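Local coordinates for ALBA-Domain Protein (Trypanosoma brucei, PDB 7DL8) that probably binds RNA through its Alba domain, a small alpha/beta fold that assembles with further copies of itself, at residues His31-His34 / Glu39-Val42; Ser54-Leu59 / Ile90-Ala95; Lys60-Val65 / Glu103-Ala108. All blocks are in the same frame, centred on the assembly; numbering follows the deposited sequence.

Overall arrangement
Helices laid against one face of a mixed sheet, with a long helix following inner strand 84-94, make up the plan that these three contacts illustrate. Contact 1 joins helix 22-34 to strand 39-45, and contact 2 joins helix 49-61 to the neighbouring strand 84-94; their centres are about 9 Å apart and backbone hydrogen bonds connect the two strands. Contact 3, centred about 12 Å from contact 2 and 13 Å from contact 1, takes the end of helix 49-61 to helix 98-123. Along the chain contact 1 closes before the others open, whereas contacts 2 and 3 interleave. Both of these also touch the second subunit, so the core and the subunit interface share helix 49-61.

Contact 1 (His31-His34 / Glu39-Val42); sequences HLLH and EVYV
The beta-alpha-beta unit formed by strand 13-16, helix 22-34 and strand 39-45 closes here, where the last turn of the helix lies over residues 39-42 of the strand that follows it. Val-40 directs its side chain at the helix and meets two consecutive leucines with a single methyl. Its CG2 lies 3.7 Å from Leu-33 CD2 and 3.9 Å from Leu-32 CB, so one leucine offers a branch end and the other the root of its side chain. The Leu-33 and Val-40 side chains run at a slant to each other. CG1 of Val-40 stands anti to the backbone N (chi1 172°), which leaves CG2 as the branch turned to the leucines. Leu-33 CD2 also reaches the backbone, 4.2 Å from Glu-39 CA. Glu-39 leaves the backbone on the side away from the helix, and its OE2 accepts a hydrogen bond from Tyr-41 OH at 3.0 Å, met from above the carboxylate plane. Val-14 touches both Leu-32 and Val-40, while Phe-98 and Val-65 pack on Leu-33. An aliphatic seam between a helix and the strand it leads into after a short connection is characteristic of the beta-alpha-beta crossover in the Alba fold.

Contact 2 (Ser54-Leu59 / Ile90-Ala95); sequences SVVEML and IVVTKA
Val-56 faces strand 84-94 with both of its methyls; both meet Ile-90, and CG1 alone also approaches Val-92. CG2 is turned to the isoleucine, 3.7 Å from Ile-90 CG2 and 3.8 Å from Ile-90 CD1, and so touches both the short branch and the end of the long one. CG1 lies 4.0 Å from Ile-90 CG2 and, more loosely, 4.2 Å from Val-92 CG1. The valine's rotation presents the two methyls together: CG1 stands anti to the backbone N (chi1 169°) and CG2 anti to the carbonyl carbon. The valine and isoleucine side chains meet at an angle rather than lying alongside one another. Ile-90 and Val-92, two residues apart on the strand, both point toward the helix, whereas Val-91 between them points away, as expected of a strand with one face on a core. All three touching residues are buried and no hydrogen bond crosses, so the contact is purely apolar. The next residue of the helix turns to the subunit interface, where Glu-57 OE2 is hydrogen-bonded to Thr-72 OG1 of the second subunit. Val-67 and Val-65 of strand 65-76 extend the same core, on Val-56 and on Leu-59 and Val-92 respectively. Strand 84-94 thus lies between strands 39-45 and 65-76 in the sheet, with helix 22-34 beside helix 49-61, where Val-26 packs on Val-55.

Contact 3 (Lys60-Val65 / Glu103-Ala108); sequences KDQQMV and EEQQKA
Gln-105 extends its amide from helix 98-123 over the end of helix 49-61, where it overlaps the amide of Gln-62 and the methyl of Met-64. The closest approach, Gln-62 OE1 to Gln-105 NE2 at 3.6 Å, is no hydrogen bond, and the two amide planes stand 79° apart. OE1 of Gln-105 is 3.9 Å from OE1 of Gln-62, and the two oxygens have a common donor: Lys-30 NZ of helix 22-34 hydrogen-bonds to each, so its probable positive charge would offset the closeness of two carbonyl oxygens. Met-64 comes at Gln-105 from the opposite direction, and its chain, bent at the second and third torsions, brings CE to 3.8 Å from Gln-105 OE1. Both glutamines are extended beyond CG. The turn that presents Gln-62 and Met-64 is a Schellman motif: Gln-63, with positive phi (57°), is the first residue to leave helical geometry. A weak 3.0 Å bond from Gln-63 N to Lys-60 O is spanned by a probable hydrogen bond from Met-64 N to Leu-59 O, also 3.0 Å. Past this turn the chain enters strand 65-76. Helix 98-123 also lays Phe-98, Lys-101 and Tyr-102 against the buried Met-64, and Lys-101 NZ hydrogen-bonds to Gln-63 O. Asp-61, the last residue of helix 49-61, forms a salt bridge through OD2 with Arg-74 of the second subunit.

Contact 1 (His31-His34 / Glu39-Val42)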
ATOM      1  N   HIS A  31      20.154   3.842 -14.806  1.00 39.54           N
ATOM      2  CA  HIS A  31      20.938   3.207 -15.860  1.00 38.36           C
ATOM      3  C   HIS A  31      20.415   3.581 -17.241  1.00 44.50           C
ATOM      4  O   HIS A  31      21.202   3.791 -18.171  1.00 47.71           O
ATOM      5  CB  HIS A  31      20.930   1.690 -15.674  1.00 44.02           C
ATOM      6  CG  HIS A  31      21.462   0.933 -16.850  1.00 49.46           C
ATOM      7  ND1 HIS A  31      22.805   0.879 -17.156  1.00 50.79           N
ATOM      8  CD2 HIS A  31      20.832   0.194 -17.794  1.00 49.59           C
ATOM      9  CE1 HIS A  31      22.980   0.142 -18.237  1.00 49.73           C
ATOM     10  NE2 HIS A  31      21.797  -0.286 -18.645  1.00 52.04           N
ATOM     11  N   LEU A  32      19.091   3.668 -17.395  1.00 42.65           N
ATOM     12  CA  LEU A  32      18.525   4.002 -18.699  1.00 42.99           C
ATOM     13  C   LEU A  32      18.842   5.440 -19.087  1.00 46.09           C
ATOM     14  O   LEU A  32      19.149   5.720 -20.251  1.00 49.54           O
ATOM     15  CB  LEU A  32      17.014   3.772 -18.691  1.00 45.57           C
ATOM     16  CG  LEU A  32      16.533   2.320 -18.721  1.00 47.40           C
ATOM     17  CD1 LEU A  32      15.027   2.250 -18.519  1.00 46.70           C
ATOM     18  CD2 LEU A  32      16.934   1.647 -20.025  1.00 47.14           C
ATOM     19  N   LEU A  33      18.805   6.361 -18.121  1.00 45.57           N
ATOM     20  CA  LEU A  33      19.153   7.745 -18.422  1.00 42.31           C
ATOM     21  C   LEU A  33      20.631   7.876 -18.764  1.00 48.35           C
ATOM     22  O   LEU A  33      20.999   8.610 -19.688  1.00 49.78           O
ATOM     23  CB  LEU A  33      18.799   8.648 -17.240  1.00 38.19           C
ATOM     24  CG  LEU A  33      17.315   8.860 -16.937  1.00 43.79           C
ATOM     25  CD1 LEU A  33      17.140   9.631 -15.637  1.00 39.89           C
ATOM     26  CD2 LEU A  33      16.634   9.582 -18.089  1.00 42.42           C
ATOM     27  N   HIS A  34      21.488   7.137 -18.058  1.00 45.34           N
ATOM     28  CA  HIS A  34      22.920   7.199 -18.323  1.00 51.54           C
ATOM     29  C   HIS A  34      23.270   6.578 -19.669  1.00 52.73           C
ATOM     30  O   HIS A  34      24.259   6.979 -20.296  1.00 48.47           O
ATOM     31  CB  HIS A  34      23.682   6.505 -17.194  1.00 48.98           C
ATOM     32  CG  HIS A  34      25.152   6.380 -17.439  1.00 54.69           C
ATOM     33  ND1 HIS A  34      25.994   7.472 -17.498  1.00 55.71           N
ATOM     34  CD2 HIS A  34      25.936   5.293 -17.625  1.00 53.65           C
ATOM     35  CE1 HIS A  34      27.229   7.061 -17.720  1.00 53.37           C
ATOM     36  NE2 HIS A  34      27.222   5.742 -17.800  1.00 54.97           N
ATOM     37  N   GLU A  39      14.452  10.467 -21.641  1.00 43.58           N
ATOM     38  CA  GLU A  39      13.394  10.467 -20.644  1.00 48.27           C
ATOM     39  C   GLU A  39      12.989   9.033 -20.336  1.00 47.61           C
ATOM     40  O   GLU A  39      13.055   8.155 -21.200  1.00 46.17           O
ATOM     41  CB  GLU A  39      12.177  11.280 -21.109  1.00 50.71           C
ATOM     42  CG  GLU A  39      11.454  10.697 -22.311  1.00 59.38           C
ATOM     43  CD  GLU A  39      10.635  11.734 -23.055  1.00 72.68           C
ATOM     44  OE1 GLU A  39      10.612  12.902 -22.616  1.00 77.16           O
ATOM     45  OE2 GLU A  39      10.012  11.379 -24.077  1.00 76.40           O
ATOM     46  N   VAL A  40      12.590   8.804 -19.088  1.00 49.69           N
ATOM     47  CA  VAL A  40      12.103   7.508 -18.630  1.00 47.15           C
ATOM     48  C   VAL A  40      10.677   7.687 -18.128  1.00 52.09           C
ATOM     49  O   VAL A  40      10.391   8.625 -17.376  1.00 51.42           O
ATOM     50  CB  VAL A  40      13.004   6.916 -17.531  1.00 41.58           C
ATOM     51  CG1 VAL A  40      12.365   5.674 -16.928  1.00 36.62           C
ATOM     52  CG2 VAL A  40      14.382   6.593 -18.091  1.00 44.84           C
ATOM     53  N   TYR A  41       9.785   6.789 -18.546  1.00 51.31           N
ATOM     54  CA  TYR A  41       8.382   6.817 -18.146  1.00 48.30           C
ATOM     55  C   TYR A  41       8.186   5.852 -16.981  1.00 53.29           C
ATOM     56  O   TYR A  41       8.206   4.631 -17.169  1.00 60.98           O
ATOM     57  CB  TYR A  41       7.473   6.448 -19.318  1.00 43.38           C
ATOM     58  CG  TYR A  41       7.413   7.481 -20.424  1.00 44.98           C
ATOM     59  CD1 TYR A  41       8.483   7.664 -21.290  1.00 44.69           C
ATOM     60  CD2 TYR A  41       6.280   8.263 -20.611  1.00 50.83           C
ATOM     61  CE1 TYR A  41       8.431   8.604 -22.303  1.00 43.47           C
ATOM     62  CE2 TYR A  41       6.218   9.204 -21.623  1.00 51.41           C
ATOM     63  CZ  TYR A  41       7.297   9.370 -22.465  1.00 51.28           C
ATOM     64  OH  TYR A  41       7.244  10.305 -23.474  1.00 58.02           O
ATOM     65  N   VAL A  42       8.000   6.397 -15.781  1.00 48.57           N
ATOM     66  CA  VAL A  42       7.781   5.605 -14.575  1.00 43.89           C
ATOM     67  C   VAL A  42       6.280   5.537 -14.324  1.00 48.19           C
ATOM     68  O   VAL A  42       5.639   6.562 -14.063  1.00 48.74           O
ATOM     69  CB  VAL A  42       8.521   6.201 -13.367  1.00 44.78           C
ATOM     70  CG1 VAL A  42       8.344   5.313 -12.145  1.00 41.38           C
ATOM     71  CG2 VAL A  42       9.997   6.387 -13.688  1.00 42.24           C
TER

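Contact 2 (Ser54-Leu59 / Ile90-Ala95)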
ATOM      1  N   SER A  54       7.069   6.824  -4.805  1.00 51.15           N
ATOM      2  CA  SER A  54       8.243   6.690  -3.951  1.00 49.51           C
ATOM      3  C   SER A  54       9.511   6.469  -4.767  1.00 38.78           C
ATOM      4  O   SER A  54      10.588   6.924  -4.367  1.00 48.67           O
ATOM      5  CB  SER A  54       8.041   5.542  -2.961  1.00 54.93           C
ATOM      6  OG  SER A  54       9.283   5.056  -2.478  1.00 65.08           O
ATOM      7  N   VAL A  55       9.404   5.787  -5.909  1.00 44.65           N
ATOM      8  CA  VAL A  55      10.565   5.599  -6.774  1.00 47.01           C
ATOM      9  C   VAL A  55      11.050   6.939  -7.315  1.00 47.04           C
ATOM     10  O   VAL A  55      12.257   7.205  -7.370  1.00 49.66           O
ATOM     11  CB  VAL A  55      10.231   4.613  -7.909  1.00 45.70           C
ATOM     12  CG1 VAL A  55      11.242   4.726  -9.040  1.00 46.33           C
ATOM     13  CG2 VAL A  55      10.185   3.189  -7.376  1.00 37.24           C
ATOM     14  N   VAL A  56      10.116   7.816  -7.689  1.00 45.53           N
ATOM     15  CA  VAL A  56      10.497   9.111  -8.244  1.00 45.45           C
ATOM     16  C   VAL A  56      11.017  10.032  -7.147  1.00 47.17           C
ATOM     17  O   VAL A  56      11.981  10.781  -7.352  1.00 42.19           O
ATOM     18  CB  VAL A  56       9.307   9.735  -8.996  1.00 42.82           C
ATOM     19  CG1 VAL A  56       9.595  11.186  -9.357  1.00 38.60           C
ATOM     20  CG2 VAL A  56       8.982   8.923 -10.241  1.00 45.88           C
ATOM     21  N   GLU A  57      10.398   9.987  -5.963  1.00 41.50           N
ATOM     22  CA  GLU A  57      10.871  10.809  -4.854  1.00 42.63           C
ATOM     23  C   GLU A  57      12.272  10.401  -4.415  1.00 48.23           C
ATOM     24  O   GLU A  57      13.072  11.257  -4.021  1.00 45.55           O
ATOM     25  CB  GLU A  57       9.897  10.726  -3.680  1.00 44.54           C
ATOM     26  CG  GLU A  57       8.603  11.508  -3.879  1.00 51.59           C
ATOM     27  CD  GLU A  57       8.839  12.942  -4.318  1.00 58.31           C
ATOM     28  OE1 GLU A  57       9.658  13.637  -3.679  1.00 61.52           O
ATOM     29  OE2 GLU A  57       8.202  13.376  -5.300  1.00 58.67           O
ATOM     30  N   MET A  58      12.588   9.106  -4.479  1.00 47.72           N
ATOM     31  CA  MET A  58      13.945   8.663  -4.176  1.00 46.83           C
ATOM     32  C   MET A  58      14.943   9.227  -5.178  1.00 43.76           C
ATOM     33  O   MET A  58      16.035   9.668  -4.798  1.00 49.84           O
ATOM     34  CB  MET A  58      14.008   7.137  -4.162  1.00 55.31           C
ATOM     35  CG  MET A  58      13.495   6.507  -2.881  1.00 66.43           C
ATOM     36  SD  MET A  58      13.756   4.725  -2.848  1.00 76.23           S
ATOM     37  CE  MET A  58      15.545   4.652  -2.822  1.00 65.13           C
ATOM     38  N   LEU A  59      14.585   9.221  -6.464  1.00 47.30           N
ATOM     39  CA  LEU A  59      15.448   9.826  -7.473  1.00 45.93           C
ATOM     40  C   LEU A  59      15.582  11.328  -7.256  1.00 46.82           C
ATOM     41  O   LEU A  59      16.636  11.904  -7.542  1.00 44.29           O
ATOM     42  CB  LEU A  59      14.911   9.533  -8.875  1.00 47.21           C
ATOM     43  CG  LEU A  59      14.968   8.077  -9.339  1.00 47.17           C
ATOM     44  CD1 LEU A  59      13.783   7.758 -10.232  1.00 51.72           C
ATOM     45  CD2 LEU A  59      16.278   7.806 -10.057  1.00 45.27           C
ATOM     46  N   ILE A  90       4.806   9.008 -14.596  1.00 45.51           N
ATOM     47  CA  ILE A  90       5.716  10.113 -14.318  1.00 44.06           C
ATOM     48  C   ILE A  90       6.854  10.069 -15.327  1.00 50.42           C
ATOM     49  O   ILE A  90       7.520   9.037 -15.479  1.00 51.39           O
ATOM     50  CB  ILE A  90       6.256  10.050 -12.879  1.00 44.48           C
ATOM     51  CG1 ILE A  90       5.100  10.052 -11.877  1.00 47.40           C
ATOM     52  CG2 ILE A  90       7.202  11.212 -12.613  1.00 43.07           C
ATOM     53  CD1 ILE A  90       5.255   9.038 -10.764  1.00 46.51           C
ATOM     54  N   VAL A  91       7.073  11.183 -16.018  1.00 48.59           N
ATOM     55  CA  VAL A  91       8.159  11.316 -16.982  1.00 44.71           C
ATOM     56  C   VAL A  91       9.299  12.060 -16.302  1.00 49.24           C
ATOM     57  O   VAL A  91       9.128  13.201 -15.857  1.00 44.80           O
ATOM     58  CB  VAL A  91       7.700  12.053 -18.250  1.00 49.83           C
ATOM     59  CG1 VAL A  91       8.832  12.125 -19.264  1.00 48.34           C
ATOM     60  CG2 VAL A  91       6.478  11.372 -18.847  1.00 36.99           C
ATOM     61  N   VAL A  92      10.464  11.420 -16.223  1.00 53.75           N
ATOM     62  CA  VAL A  92      11.636  12.003 -15.585  1.00 46.97           C
ATOM     63  C   VAL A  92      12.740  12.155 -16.622  1.00 50.81           C
ATOM     64  O   VAL A  92      12.880  11.326 -17.527  1.00 49.32           O
ATOM     65  CB  VAL A  92      12.118  11.154 -14.389  1.00 44.82           C
ATOM     66  CG1 VAL A  92      11.013  11.022 -13.354  1.00 40.58           C
ATOM     67  CG2 VAL A  92      12.583   9.777 -14.852  1.00 37.53           C
ATOM     68  N   THR A  93      13.509  13.234 -16.496  1.00 53.40           N
ATOM     69  CA  THR A  93      14.687  13.482 -17.313  1.00 50.22           C
ATOM     70  C   THR A  93      15.873  13.730 -16.393  1.00 50.94           C
ATOM     71  O   THR A  93      15.728  13.832 -15.173  1.00 51.02           O
ATOM     72  CB  THR A  93      14.490  14.674 -18.262  1.00 53.43           C
ATOM     73  OG1 THR A  93      14.463  15.891 -17.507  1.00 55.83           O
ATOM     74  CG2 THR A  93      13.190  14.533 -19.043  1.00 49.80           C
ATOM     75  N   LYS A  94      17.058  13.823 -16.991  1.00 54.39           N
ATOM     76  CA  LYS A  94      18.264  14.070 -16.212  1.00 48.75           C
ATOM     77  C   LYS A  94      18.196  15.426 -15.524  1.00 48.69           C
ATOM     78  O   LYS A  94      17.737  16.415 -16.103  1.00 57.28           O
ATOM     79  CB  LYS A  94      19.499  14.027 -17.110  1.00 51.88           C
ATOM     80  CG  LYS A  94      20.085  12.655 -17.357  1.00 48.07           C
ATOM     81  CD  LYS A  94      21.316  12.781 -18.239  1.00 48.42           C
ATOM     82  CE  LYS A  94      21.536  11.537 -19.066  1.00 56.37           C
ATOM     83  NZ  LYS A  94      20.542  11.429 -20.173  1.00 64.66           N
ATOM     84  N   ALA A  95      18.662  15.469 -14.282  1.00 51.25           N
ATOM     85  CA  ALA A  95      18.845  16.730 -13.586  1.00 48.49           C
ATOM     86  C   ALA A  95      20.239  17.269 -13.884  1.00 51.80           C
ATOM     87  O   ALA A  95      21.078  16.591 -14.482  1.00 51.74           O
ATOM     88  CB  ALA A  95      18.639  16.555 -12.083  1.00 46.04           C
TER

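Contact 3 (Lys60-Val65 / Glu103-Ala108)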
ATOM      1  N   LYS A  60      14.522  11.974  -6.761  1.00 48.27           N
ATOM      2  CA  LYS A  60      14.584  13.405  -6.477  1.00 49.98           C
ATOM      3  C   LYS A  60      15.454  13.703  -5.260  1.00 51.99           C
ATOM      4  O   LYS A  60      16.138  14.732  -5.232  1.00 55.75           O
ATOM      5  CB  LYS A  60      13.170  13.961  -6.295  1.00 50.97           C
ATOM      6  CG  LYS A  60      12.425  14.129  -7.617  1.00 51.38           C
ATOM      7  CD  LYS A  60      10.937  14.352  -7.434  1.00 55.07           C
ATOM      8  CE  LYS A  60      10.637  15.698  -6.796  1.00 56.31           C
ATOM      9  NZ  LYS A  60       9.187  15.825  -6.489  1.00 55.08           N
ATOM     10  N   ASP A  61      15.429  12.834  -4.247  1.00 44.93           N
ATOM     11  CA  ASP A  61      16.298  13.017  -3.081  1.00 51.84           C
ATOM     12  C   ASP A  61      17.766  12.914  -3.463  1.00 50.79           C
ATOM     13  O   ASP A  61      18.614  13.631  -2.920  1.00 53.93           O
ATOM     14  CB  ASP A  61      15.994  11.978  -2.007  1.00 68.20           C
ATOM     15  CG  ASP A  61      14.838  12.357  -1.115  1.00 86.71           C
ATOM     16  OD1 ASP A  61      14.333  13.489  -1.215  1.00 96.51           O
ATOM     17  OD2 ASP A  61      14.449  11.507  -0.268  1.00 93.00           O
ATOM     18  N   GLN A  62      18.094  12.004  -4.363  1.00 50.48           N
ATOM     19  CA  GLN A  62      19.454  11.881  -4.874  1.00 49.35           C
ATOM     20  C   GLN A  62      19.794  12.961  -5.893  1.00 53.15           C
ATOM     21  O   GLN A  62      20.911  12.956  -6.428  1.00 51.22           O
ATOM     22  CB  GLN A  62      19.671  10.489  -5.499  1.00 47.61           C
ATOM     23  CG  GLN A  62      19.355   9.325  -4.569  1.00 49.65           C
ATOM     24  CD  GLN A  62      19.498   7.966  -5.246  1.00 56.41           C
ATOM     25  OE1 GLN A  62      20.145   7.843  -6.285  1.00 66.88           O
ATOM     26  NE2 GLN A  62      18.883   6.943  -4.662  1.00 52.15           N
ATOM     27  N   GLN A  63      18.854  13.866  -6.176  1.00 56.40           N
ATOM     28  CA  GLN A  63      19.066  14.980  -7.102  1.00 54.55           C
ATOM     29  C   GLN A  63      19.496  14.479  -8.480  1.00 49.05           C
ATOM     30  O   GLN A  63      20.337  15.083  -9.148  1.00 58.79           O
ATOM     31  CB  GLN A  63      20.080  15.980  -6.542  1.00 61.67           C
ATOM     32  N   MET A  64      18.908  13.363  -8.908  1.00 48.61           N
ATOM     33  CA  MET A  64      19.261  12.739 -10.177  1.00 52.88           C
ATOM     34  C   MET A  64      18.318  13.098 -11.313  1.00 51.32           C
ATOM     35  O   MET A  64      18.762  13.199 -12.461  1.00 51.36           O
ATOM     36  CB  MET A  64      19.283  11.213 -10.030  1.00 52.69           C
ATOM     37  CG  MET A  64      20.248  10.703  -8.984  1.00 57.09           C
ATOM     38  SD  MET A  64      21.956  11.098  -9.381  1.00 62.39           S
ATOM     39  CE  MET A  64      22.428   9.627 -10.281  1.00 51.79           C
ATOM     40  N   VAL A  65      17.030  13.295 -11.030  1.00 50.78           N
ATOM     41  CA  VAL A  65      16.043  13.522 -12.075  1.00 46.77           C
ATOM     42  C   VAL A  65      15.257  14.789 -11.770  1.00 59.10           C
ATOM     43  O   VAL A  65      15.268  15.310 -10.653  1.00 68.56           O
ATOM     44  CB  VAL A  65      15.073  12.330 -12.236  1.00 37.29           C
ATOM     45  CG1 VAL A  65      15.838  11.018 -12.337  1.00 35.33           C
ATOM     46  CG2 VAL A  65      14.077  12.295 -11.085  1.00 34.86           C
ATOM     47  N   GLU A 103      28.303   8.983 -11.814  1.00 50.01           N
ATOM     48  CA  GLU A 103      29.647   8.432 -11.936  1.00 43.31           C
ATOM     49  C   GLU A 103      30.282   8.219 -10.571  1.00 47.03           C
ATOM     50  O   GLU A 103      31.102   7.310 -10.405  1.00 52.55           O
ATOM     51  CB  GLU A 103      30.519   9.351 -12.792  1.00 40.07           C
ATOM     52  N   GLU A 104      29.922   9.044  -9.583  1.00 45.44           N
ATOM     53  CA  GLU A 104      30.400   8.815  -8.226  1.00 42.89           C
ATOM     54  C   GLU A 104      29.722   7.605  -7.596  1.00 48.20           C
ATOM     55  O   GLU A 104      30.333   6.913  -6.773  1.00 55.23           O
ATOM     56  CB  GLU A 104      30.170  10.059  -7.369  1.00 40.25           C
ATOM     57  N   GLN A 105      28.470   7.331  -7.971  1.00 48.52           N
ATOM     58  CA  GLN A 105      27.789   6.146  -7.463  1.00 45.42           C
ATOM     59  C   GLN A 105      28.299   4.882  -8.142  1.00 44.36           C
ATOM     60  O   GLN A 105      28.395   3.828  -7.505  1.00 43.61           O
ATOM     61  CB  GLN A 105      26.278   6.285  -7.652  1.00 48.15           C
ATOM     62  CG  GLN A 105      25.602   7.153  -6.603  1.00 51.16           C
ATOM     63  CD  GLN A 105      24.190   7.544  -6.992  1.00 57.60           C
ATOM     64  OE1 GLN A 105      23.586   6.935  -7.876  1.00 53.99           O
ATOM     65  NE2 GLN A 105      23.656   8.566  -6.333  1.00 62.80           N
ATOM     66  N   GLN A 106      28.626   4.966  -9.435  1.00 42.91           N
ATOM     67  CA  GLN A 106      29.249   3.834 -10.111  1.00 44.95           C
ATOM     68  C   GLN A 106      30.641   3.574  -9.550  1.00 49.57           C
ATOM     69  O   GLN A 106      31.019   2.420  -9.315  1.00 48.37           O
ATOM     70  CB  GLN A 106      29.320   4.091 -11.616  1.00 52.47           C
ATOM     71  CG  GLN A 106      28.020   3.838 -12.364  1.00 61.33           C
ATOM     72  CD  GLN A 106      28.192   3.936 -13.867  1.00 64.02           C
ATOM     73  OE1 GLN A 106      28.713   4.926 -14.381  1.00 71.61           O
ATOM     74  NE2 GLN A 106      27.757   2.904 -14.581  1.00 49.39           N
ATOM     75  N   LYS A 107      31.413   4.641  -9.337  1.00 50.10           N
ATOM     76  CA  LYS A 107      32.737   4.512  -8.743  1.00 47.82           C
ATOM     77  C   LYS A 107      32.658   3.907  -7.347  1.00 50.47           C
ATOM     78  O   LYS A 107      33.514   3.103  -6.958  1.00 51.24           O
ATOM     79  CB  LYS A 107      33.414   5.881  -8.698  1.00 49.42           C
ATOM     80  CG  LYS A 107      34.898   5.854  -8.410  1.00 59.63           C
ATOM     81  CD  LYS A 107      35.505   7.227  -8.639  1.00 68.99           C
ATOM     82  CE  LYS A 107      35.214   7.732 -10.043  1.00 73.59           C
ATOM     83  NZ  LYS A 107      35.793   9.081 -10.291  1.00 74.85           N
ATOM     84  N   ALA A 108      31.632   4.281  -6.578  1.00 50.59           N
ATOM     85  CA  ALA A 108      31.492   3.768  -5.219  1.00 46.67           C
ATOM     86  C   ALA A 108      31.050   2.311  -5.206  1.00 49.95           C
ATOM     87  O   ALA A 108      31.355   1.582  -4.256  1.00 52.60           O
ATOM     88  CB  ALA A 108      30.506   4.628  -4.431  1.00 39.85           C
TER